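Local coordinates for putative two-component sensor histidine kinase protein (Sinorhizobium meliloti, PDB 3HCY) that probably serves as a sensor histidine kinase that passes phosphate from ATP to a protein histidine, represented here by its GAF domain alone, at residues Leu12-Gly17 and Leu127-Gln132; Met35-Ala40 and Glu45-Ala50; Asn71-Glu76 and Ser84-Gly89. One frame throughout, in Å; residues are numbered along the deposited sequence.

Contact 1: residues Leu12-Gly17 and Leu127-Gln132; sequences LDAIQG and LTIARQ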
loop_
_atom_site.group_PDB
_atom_site.type_symbol
_atom_site.label_atom_id
_atom_site.label_comp_id
_atom_site.label_asym_id
_atom_site.label_seq_id
_atom_site.Cartn_x
_atom_site.Cartn_y
_atom_site.Cartn_z
ATOM N N LEU A 12 5.861 2.396 -6.509
ATOM C CA LEU A 12 6.806 1.742 -7.364
ATOM C C LEU A 12 7.926 1.137 -6.468
ATOM O O LEU A 12 8.417 0.012 -6.725
ATOM C CB LEU A 12 7.335 2.748 -8.432
ATOM C CG LEU A 12 6.397 3.361 -9.519
ATOM C CD1 LEU A 12 7.082 4.428 -10.371
ATOM C CD2 LEU A 12 5.662 2.295 -10.421
ATOM N N ASP A 13 8.307 1.871 -5.420
ATOM C CA ASP A 13 9.234 1.317 -4.437
ATOM C C ASP A 13 8.667 0.052 -3.780
ATOM O O ASP A 13 9.368 -0.970 -3.701
ATOM C CB ASP A 13 9.603 2.304 -3.339
ATOM C CG ASP A 13 10.381 3.468 -3.846
ATOM O OD1 ASP A 13 11.100 3.399 -4.844
ATOM O OD2 ASP A 13 10.288 4.522 -3.234
ATOM N N ALA A 14 7.418 0.121 -3.326
ATOM C CA ALA A 14 6.840 -1.041 -2.684
ATOM C C ALA A 14 6.698 -2.149 -3.727
ATOM O O ALA A 14 6.960 -3.278 -3.416
ATOM C CB ALA A 14 5.486 -0.731 -2.022
ATOM N N ILE A 15 6.302 -1.837 -4.955
ATOM C CA ILE A 15 6.123 -2.907 -5.925
ATOM C C ILE A 15 7.408 -3.723 -6.095
ATOM O O ILE A 15 7.354 -4.954 -6.125
ATOM C CB ILE A 15 5.658 -2.427 -7.301
ATOM C CG1 ILE A 15 4.141 -2.165 -7.290
ATOM C CG2 ILE A 15 5.941 -3.480 -8.320
ATOM C CD1 ILE A 15 3.680 -0.768 -7.987
ATOM N N GLN A 16 8.540 -3.021 -6.165
ATOM C CA GLN A 16 9.845 -3.636 -6.386
ATOM C C GLN A 16 10.302 -4.506 -5.234
ATOM O O GLN A 16 10.820 -5.615 -5.441
ATOM C CB GLN A 16 10.900 -2.546 -6.623
ATOM C CG GLN A 16 10.682 -1.758 -7.968
ATOM C CD GLN A 16 11.700 -0.616 -8.166
ATOM O OE1 GLN A 16 12.240 -0.103 -7.180
ATOM N NE2 GLN A 16 11.954 -0.218 -9.422
ATOM N N GLY A 17 10.140 -3.972 -4.038
ATOM C CA GLY A 17 10.508 -4.650 -2.852
ATOM C C GLY A 17 9.603 -5.809 -2.520
ATOM O O GLY A 17 10.082 -6.855 -2.084
ATOM N N LEU A 127 -2.414 -7.018 -5.088
ATOM C CA LEU A 127 -3.748 -6.543 -4.765
ATOM C C LEU A 127 -3.724 -5.588 -3.614
ATOM O O LEU A 127 -4.394 -4.538 -3.622
ATOM C CB LEU A 127 -4.638 -7.711 -4.383
ATOM C CG LEU A 127 -5.088 -8.502 -5.601
ATOM C CD1 LEU A 127 -5.493 -9.904 -5.248
ATOM C CD2 LEU A 127 -6.203 -7.727 -6.303
ATOM N N THR A 128 -2.951 -5.951 -2.604
ATOM C CA THR A 128 -2.895 -5.132 -1.403
ATOM C C THR A 128 -2.403 -3.753 -1.778
ATOM O O THR A 128 -3.041 -2.757 -1.404
ATOM C CB THR A 128 -2.025 -5.767 -0.315
ATOM O OG1 THR A 128 -2.469 -7.125 -0.151
ATOM C CG2 THR A 128 -2.162 -5.001 1.007
ATOM N N ILE A 129 -1.347 -3.713 -2.602
ATOM C CA ILE A 129 -0.786 -2.452 -2.984
ATOM C C ILE A 129 -1.728 -1.634 -3.875
ATOM O O ILE A 129 -1.843 -0.398 -3.729
ATOM C CB ILE A 129 0.674 -2.527 -3.573
ATOM C CG1 ILE A 129 1.676 -2.974 -2.556
ATOM C CG2 ILE A 129 1.181 -1.328 -4.397
ATOM C CD1 ILE A 129 2.975 -3.271 -3.298
ATOM N N ALA A 130 -2.425 -2.341 -4.763
ATOM C CA ALA A 130 -3.436 -1.760 -5.617
ATOM C C ALA A 130 -4.556 -1.123 -4.781
ATOM O O ALA A 130 -5.009 -0.018 -5.112
ATOM C CB ALA A 130 -3.958 -2.812 -6.520
ATOM N N ARG A 131 -4.998 -1.762 -3.690
ATOM C CA ARG A 131 -6.004 -1.085 -2.828
ATOM C C ARG A 131 -5.416 0.192 -2.301
ATOM O O ARG A 131 -6.089 1.232 -2.257
ATOM C CB ARG A 131 -6.346 -1.833 -1.567
ATOM C CG ARG A 131 -6.794 -3.243 -1.689
ATOM C CD ARG A 131 -6.994 -3.878 -0.214
ATOM N NE ARG A 131 -7.526 -5.254 -0.288
ATOM C CZ ARG A 131 -8.817 -5.565 -0.332
ATOM N NH1 ARG A 131 -9.754 -4.628 -0.269
ATOM N NH2 ARG A 131 -9.180 -6.822 -0.415
ATOM N N GLN A 132 -4.170 0.106 -1.841
ATOM C CA GLN A 132 -3.623 1.236 -1.161
ATOM C C GLN A 132 -3.413 2.440 -2.101
ATOM O O GLN A 132 -3.539 3.633 -1.671
ATOM C CB GLN A 132 -2.343 0.881 -0.445
ATOM C CG GLN A 132 -1.982 1.970 0.548
ATOM C CD GLN A 132 -1.001 1.517 1.598
ATOM O OE1 GLN A 132 -0.851 0.316 1.845
ATOM N NE2 GLN A 132 -0.312 2.483 2.239
#
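Ile129 and the pair Ala14 and Ile15 illustrate how one branched side chain can join two helices that come from distant parts of a sequence. Helix 120-146 supplies the isoleucine, helix 5-19 the surface that receives it. The segments come closest at Ile129 and Ile15, whose CA atoms are 7.5 Å apart, and the two arms of Ile129 fill the space between. The longer arm is the ethyl branch. Its CG1 lies anti to the carbonyl carbon of Ile129 (chi1 -66°) and the chain continues fully extended to CD1 (chi2 169°), which sends the terminal methyl straight across to the neighbouring helix. There CD1 comes to 3.8 Å from Ala14 CB, and it also lies against the helix backbone, 3.9 Å from Ala14 C and 4.0 Å from Ile15 N. The shorter arm, CG2, is turned to Ile15 and approaches it, with Ile129 CG2 4.2 Å from Ile15 CG1. One residue thus engages two successive positions of the partner helix; the side-chain contacts are apolar, and CD1 also rests on the backbone.

Every touching residue is buried. On the sheet side, Ile15 and Ala130 both rest on Phe108 of strand 104-112, so the two helices share a footing on the sheet. The second subunit adds to the packing, its Gln132 lying on Ala14 and its Thr128 on Ile129, while Asp13 forms salt bridges to Arg41 of its own chain and to Arg139 of the second subunit. Such a pairing of the first and last helices on one face of an antiparallel sheet, with the same helices used for dimerisation, is familiar from GAF domains of sensor kinases.

Contact 2: residues Met35-Ala40 and Glu45-Ala50; sequences MRFVAA and EHYQRA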
loop_
_atom_site.group_PDB
_atom_site.type_symbol
_atom_site.label_atom_id
_atom_site.label_comp_id
_atom_site.label_asym_id
_atom_site.label_seq_id
_atom_site.Cartn_x
_atom_site.Cartn_y
_atom_site.Cartn_z
ATOM N N MET A 35 -6.646 5.365 -21.151
ATOM C CA MET A 35 -5.645 5.058 -20.078
ATOM C C MET A 35 -4.318 5.666 -20.391
ATOM O O MET A 35 -3.890 5.640 -21.524
ATOM C CB MET A 35 -5.452 3.553 -19.914
ATOM C CG MET A 35 -6.572 2.901 -19.099
ATOM S SD MET A 35 -6.135 2.227 -17.499
ATOM C CE MET A 35 -5.294 3.645 -16.913
ATOM N N ARG A 36 -3.652 6.169 -19.374
ATOM C CA ARG A 36 -2.427 6.948 -19.518
ATOM C C ARG A 36 -1.419 6.672 -18.405
ATOM O O ARG A 36 -1.741 6.818 -17.223
ATOM C CB ARG A 36 -2.758 8.437 -19.429
ATOM C CG ARG A 36 -3.618 8.903 -20.527
ATOM C CD ARG A 36 -3.203 10.255 -21.084
ATOM N NE ARG A 36 -3.830 10.464 -22.404
ATOM C CZ ARG A 36 -3.400 9.927 -23.541
ATOM N NH1 ARG A 36 -2.345 9.157 -23.523
ATOM N NH2 ARG A 36 -4.014 10.155 -24.699
ATOM N N PHE A 37 -0.191 6.352 -18.775
ATOM C CA PHE A 37 0.902 6.287 -17.797
ATOM C C PHE A 37 0.956 7.571 -16.998
ATOM O O PHE A 37 0.681 8.580 -17.582
ATOM C CB PHE A 37 2.231 6.008 -18.496
ATOM C CG PHE A 37 2.246 4.661 -19.182
ATOM C CD1 PHE A 37 2.693 3.530 -18.502
ATOM C CD2 PHE A 37 1.737 4.515 -20.449
ATOM C CE1 PHE A 37 2.682 2.276 -19.102
ATOM C CE2 PHE A 37 1.706 3.287 -21.060
ATOM C CZ PHE A 37 2.183 2.147 -20.392
ATOM N N VAL A 38 1.150 7.467 -15.669
ATOM C CA VAL A 38 1.420 8.556 -14.743
ATOM C C VAL A 38 2.735 8.292 -13.995
ATOM O O VAL A 38 3.287 9.171 -13.309
ATOM C CB VAL A 38 0.291 8.690 -13.681
ATOM C CG1 VAL A 38 -1.135 8.557 -14.328
ATOM C CG2 VAL A 38 0.480 7.677 -12.529
ATOM N N ALA A 39 3.258 7.070 -14.123
ATOM C CA ALA A 39 4.549 6.723 -13.506
ATOM C C ALA A 39 5.022 5.383 -13.984
ATOM O O ALA A 39 4.177 4.541 -14.357
ATOM C CB ALA A 39 4.443 6.714 -11.938
ATOM N N ALA A 40 6.347 5.161 -13.947
ATOM C CA ALA A 40 6.904 3.918 -14.496
ATOM C C ALA A 40 8.364 3.703 -14.214
ATOM O O ALA A 40 9.107 4.648 -14.052
ATOM C CB ALA A 40 6.646 3.853 -16.018
ATOM N N GLU A 45 9.679 5.531 -22.890
ATOM C CA GLU A 45 8.653 6.401 -23.437
ATOM C C GLU A 45 8.150 5.902 -24.761
ATOM O O GLU A 45 6.960 5.911 -25.035
ATOM C CB GLU A 45 9.236 7.767 -23.579
ATOM C CG GLU A 45 9.403 8.387 -22.190
ATOM C CD GLU A 45 10.155 9.709 -22.169
ATOM O OE1 GLU A 45 10.726 10.136 -23.213
ATOM O OE2 GLU A 45 10.165 10.328 -21.077
ATOM N N HIS A 46 9.053 5.380 -25.565
ATOM C CA HIS A 46 8.639 4.784 -26.801
ATOM C C HIS A 46 7.540 3.809 -26.520
ATOM O O HIS A 46 6.510 3.854 -27.160
ATOM C CB HIS A 46 9.785 4.080 -27.451
ATOM C CG HIS A 46 9.453 3.519 -28.789
ATOM N ND1 HIS A 46 9.419 4.295 -29.934
ATOM C CD2 HIS A 46 9.173 2.247 -29.183
ATOM C CE1 HIS A 46 9.128 3.521 -30.973
ATOM N NE2 HIS A 46 8.964 2.277 -30.543
ATOM N N TYR A 47 7.741 2.930 -25.540
ATOM C CA TYR A 47 6.703 1.967 -25.211
ATOM C C TYR A 47 5.464 2.682 -24.743
ATOM O O TYR A 47 4.356 2.284 -25.049
ATOM C CB TYR A 47 7.157 0.997 -24.127
ATOM C CG TYR A 47 6.082 -0.030 -23.704
ATOM C CD1 TYR A 47 5.413 0.093 -22.500
ATOM C CD2 TYR A 47 5.753 -1.123 -24.507
ATOM C CE1 TYR A 47 4.451 -0.831 -22.110
ATOM C CE2 TYR A 47 4.782 -2.054 -24.103
ATOM C CZ TYR A 47 4.138 -1.889 -22.899
ATOM O OH TYR A 47 3.155 -2.776 -22.474
ATOM N N GLN A 48 5.649 3.728 -23.968
ATOM C CA GLN A 48 4.515 4.329 -23.303
ATOM C C GLN A 48 3.578 4.989 -24.316
ATOM O O GLN A 48 2.354 4.784 -24.248
ATOM C CB GLN A 48 4.995 5.302 -22.203
ATOM C CG GLN A 48 5.685 4.569 -21.066
ATOM C CD GLN A 48 6.235 5.438 -20.005
ATOM O OE1 GLN A 48 6.542 6.605 -20.247
ATOM N NE2 GLN A 48 6.392 4.891 -18.829
ATOM N N ARG A 49 4.164 5.727 -25.273
ATOM C CA ARG A 49 3.420 6.336 -26.369
ATOM C C ARG A 49 2.768 5.249 -27.193
ATOM O O ARG A 49 1.628 5.351 -27.600
ATOM C CB ARG A 49 4.355 7.125 -27.259
ATOM C CG ARG A 49 4.966 8.413 -26.665
ATOM C CD ARG A 49 5.644 9.301 -27.783
ATOM N NE ARG A 49 6.798 8.633 -28.460
ATOM C CZ ARG A 49 8.081 8.630 -28.039
ATOM N NH1 ARG A 49 8.482 9.277 -26.929
ATOM N NH2 ARG A 49 8.985 7.973 -28.748
ATOM N N ALA A 50 3.520 4.180 -27.397
ATOM C CA ALA A 50 3.119 3.045 -28.204
ATOM C C ALA A 50 1.804 2.466 -27.777
ATOM O O ALA A 50 0.965 2.166 -28.602
ATOM C CB ALA A 50 4.170 1.963 -28.129
#
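A bulged edge strand and the short helix that follows it in the GAF fold meet here, chiefly through Phe37 of strand 35-41 and Gln48 of helix 45-50. The aliphatic part of the glutamine lies over a face of the phenyl ring in a CH-pi contact: Gln48 CG stands 3.9 Å from the centroid of the Phe37 ring, only 8° off the ring normal. Gln48 CB covers the same ring near CD2, at 3.8 Å from that atom. Because CG sits beside the backbone N (chi1 -67°) and the chain runs extended from there, the amide is carried on across the ring toward Ala40, its plane tilted 27° from that of the phenyl group. Tyr47 crosses Phe37 at about a right angle, its CE1 4.1 Å from Phe37 CZ.

Val38 and Ala39 form a classic beta bulge opposite Ile26, and both turn their side chains away, onto Tyr8 of helix 5-19. The bulge is consistent with Phe37 and Ala40 both pointing to helix 45-50, three residues apart. Phe37 also packs on Ser25 and Leu27 of the adjoining strand, and on Leu43 and Val51 of the flanking loops. This outer strand, bulge included, therefore lies between helices on the two sides of the GAF domain's antiparallel sheet.

Contact 3: residues Asn71-Glu76 and Ser84-Gly89; sequences NVDDAE and SIVGEG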
loop_
_atom_site.group_PDB
_atom_site.type_symbol
_atom_site.label_atom_id
_atom_site.label_comp_id
_atom_site.label_asym_id
_atom_site.label_seq_id
_atom_site.Cartn_x
_atom_site.Cartn_y
_atom_site.Cartn_z
ATOM N N ASN A 71 3.121 -15.765 -20.731
ATOM C CA ASN A 71 3.977 -15.692 -21.905
ATOM C C ASN A 71 3.250 -14.910 -22.928
ATOM O O ASN A 71 2.110 -15.253 -23.254
ATOM C CB ASN A 71 4.229 -17.058 -22.463
ATOM C CG ASN A 71 5.435 -17.099 -23.323
ATOM O OD1 ASN A 71 5.602 -16.276 -24.235
ATOM N ND2 ASN A 71 6.304 -18.074 -23.057
ATOM N N VAL A 72 3.904 -13.871 -23.431
ATOM C CA VAL A 72 3.274 -12.988 -24.394
ATOM C C VAL A 72 2.933 -13.787 -25.616
ATOM O O VAL A 72 1.864 -13.571 -26.222
ATOM C CB VAL A 72 4.163 -11.865 -24.946
ATOM C CG1 VAL A 72 3.276 -10.729 -25.429
ATOM C CG2 VAL A 72 5.110 -11.380 -23.957
ATOM N N ASP A 73 3.850 -14.675 -26.000
ATOM C CA ASP A 73 3.702 -15.406 -27.233
ATOM C C ASP A 73 2.467 -16.217 -27.218
ATOM O O ASP A 73 1.915 -16.503 -28.251
ATOM C CB ASP A 73 4.884 -16.317 -27.462
ATOM C CG ASP A 73 6.162 -15.534 -27.736
ATOM O OD1 ASP A 73 6.064 -14.520 -28.484
ATOM O OD2 ASP A 73 7.247 -15.931 -27.204
ATOM N N ASP A 74 2.012 -16.573 -26.039
ATOM C CA ASP A 74 0.811 -17.340 -25.930
ATOM C C ASP A 74 -0.441 -16.487 -25.615
ATOM O O ASP A 74 -1.495 -17.044 -25.419
ATOM C CB ASP A 74 1.069 -18.481 -24.930
ATOM C CG ASP A 74 2.254 -19.419 -25.382
ATOM O OD1 ASP A 74 2.417 -19.732 -26.600
ATOM O OD2 ASP A 74 3.039 -19.852 -24.509
ATOM N N ALA A 75 -0.359 -15.153 -25.639
ATOM C CA ALA A 75 -1.519 -14.289 -25.350
ATOM C C ALA A 75 -2.418 -13.967 -26.567
ATOM O O ALA A 75 -2.070 -14.243 -27.719
ATOM C CB ALA A 75 -1.057 -12.991 -24.693
ATOM N N GLU A 76 -3.559 -13.334 -26.265
ATOM C CA GLU A 76 -4.619 -12.932 -27.225
ATOM C C GLU A 76 -4.438 -11.514 -27.803
ATOM O O GLU A 76 -5.389 -10.708 -27.776
ATOM C CB GLU A 76 -5.973 -12.889 -26.482
ATOM C CG GLU A 76 -6.510 -14.213 -26.001
ATOM C CD GLU A 76 -7.826 -14.074 -25.208
ATOM O OE1 GLU A 76 -8.219 -12.909 -24.870
ATOM O OE2 GLU A 76 -8.451 -15.137 -24.924
ATOM N N SER A 84 4.512 -4.565 -29.911
ATOM C CA SER A 84 4.912 -3.469 -29.040
ATOM C C SER A 84 5.505 -3.988 -27.750
ATOM O O SER A 84 6.518 -3.474 -27.287
ATOM C CB SER A 84 3.748 -2.538 -28.754
ATOM O OG SER A 84 3.874 -1.369 -29.542
ATOM N N ILE A 85 4.889 -5.026 -27.189
ATOM C CA ILE A 85 5.379 -5.575 -25.929
ATOM C C ILE A 85 6.760 -6.230 -26.153
ATOM O O ILE A 85 7.745 -5.836 -25.557
ATOM C CB ILE A 85 4.432 -6.626 -25.374
ATOM C CG1 ILE A 85 3.222 -5.947 -24.731
ATOM C CG2 ILE A 85 5.221 -7.582 -24.406
ATOM C CD1 ILE A 85 1.938 -6.755 -24.909
ATOM N N VAL A 86 6.816 -7.217 -27.045
ATOM C CA VAL A 86 8.031 -7.940 -27.259
ATOM C C VAL A 86 9.159 -6.992 -27.702
ATOM O O VAL A 86 10.253 -7.051 -27.181
ATOM C CB VAL A 86 7.832 -9.248 -28.172
ATOM C CG1 VAL A 86 9.107 -9.874 -28.453
ATOM C CG2 VAL A 86 6.785 -10.182 -27.616
ATOM N N GLY A 87 8.894 -6.042 -28.569
ATOM C CA GLY A 87 9.969 -5.148 -28.951
ATOM C C GLY A 87 10.503 -4.320 -27.813
ATOM O O GLY A 87 11.672 -3.880 -27.848
ATOM N N GLU A 88 9.647 -4.088 -26.819
ATOM C CA GLU A 88 10.079 -3.438 -25.574
ATOM C C GLU A 88 10.947 -4.359 -24.757
ATOM O O GLU A 88 11.694 -3.918 -23.891
ATOM C CB GLU A 88 8.863 -2.996 -24.736
ATOM C CG GLU A 88 9.154 -2.299 -23.367
ATOM C CD GLU A 88 9.914 -0.999 -23.481
ATOM O OE1 GLU A 88 9.819 -0.389 -24.545
ATOM O OE2 GLU A 88 10.619 -0.596 -22.522
ATOM N N GLY A 89 10.875 -5.652 -25.040
ATOM C CA GLY A 89 11.678 -6.620 -24.316
ATOM C C GLY A 89 10.939 -7.350 -23.208
ATOM O O GLY A 89 11.600 -8.011 -22.419
#
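Val72 meets two successive residues of helix 79-88, Ile85 and Val86, in a small apolar contact between a loop and the end of a helix. Followed in order, the helical segment starts with Ser84, which is turned instead to Ala50 and Val51. Ile85 comes next and offers its CG2 methyl, held anti to the backbone N, to both branches of the valine: Ile85 CG2 lies 3.8 Å from Val72 CG1 and equally far from Val72 CG2, so it sits across the fork. Val86 then adds its own CG2, 4.1 Å from Val72 CB. This methyl also passes near the carboxylate of Asp73, a looser approach at the more exposed margin. Asp73 belongs to a local turn that orders the start of the loop: Asn71 OD1 accepts a hydrogen bond from Asp73 N at 3.0 Å, an Asx turn, with an N-H...O angle of 143° and the donor somewhat out of the carbonyl plane. A further tie to the helix comes from Lys82 NZ, which bonds to Asp73 O.

Beyond Val86 the helix closes. Glu88 forms a salt bridge with Arg23 and a hydrogen bond with Ser44, and Gly89, at a positive phi of 99°, ends the helix in a Schellman motif. The loop leads out of strand 67-69, while helix 79-88 leads on to strand 92-99, its Ile85 and Glu88 packing against Tyr47 of helix 45-50.

Overall arrangement
Contact 1 is the buried one of the three and is packed against by the second subunit, joining the first and last helices of the domain. Contacts 2 and 3 are partly buried, lie within a single subunit, and each close a short span of chain. Their chemistry follows: aliphatic branches alone in contact 1, a ring and an amide chain in contact 2, and branched aliphatics beside an Asx turn in contact 3. Leu12 of helix 5-19 packs on Ala39 and Ala40, linking contact 1 to contact 2, and Tyr47 on Ile85 links contact 2 to contact 3. Contacts 1 and 3 do not touch, their nearest atoms about 13 Å apart.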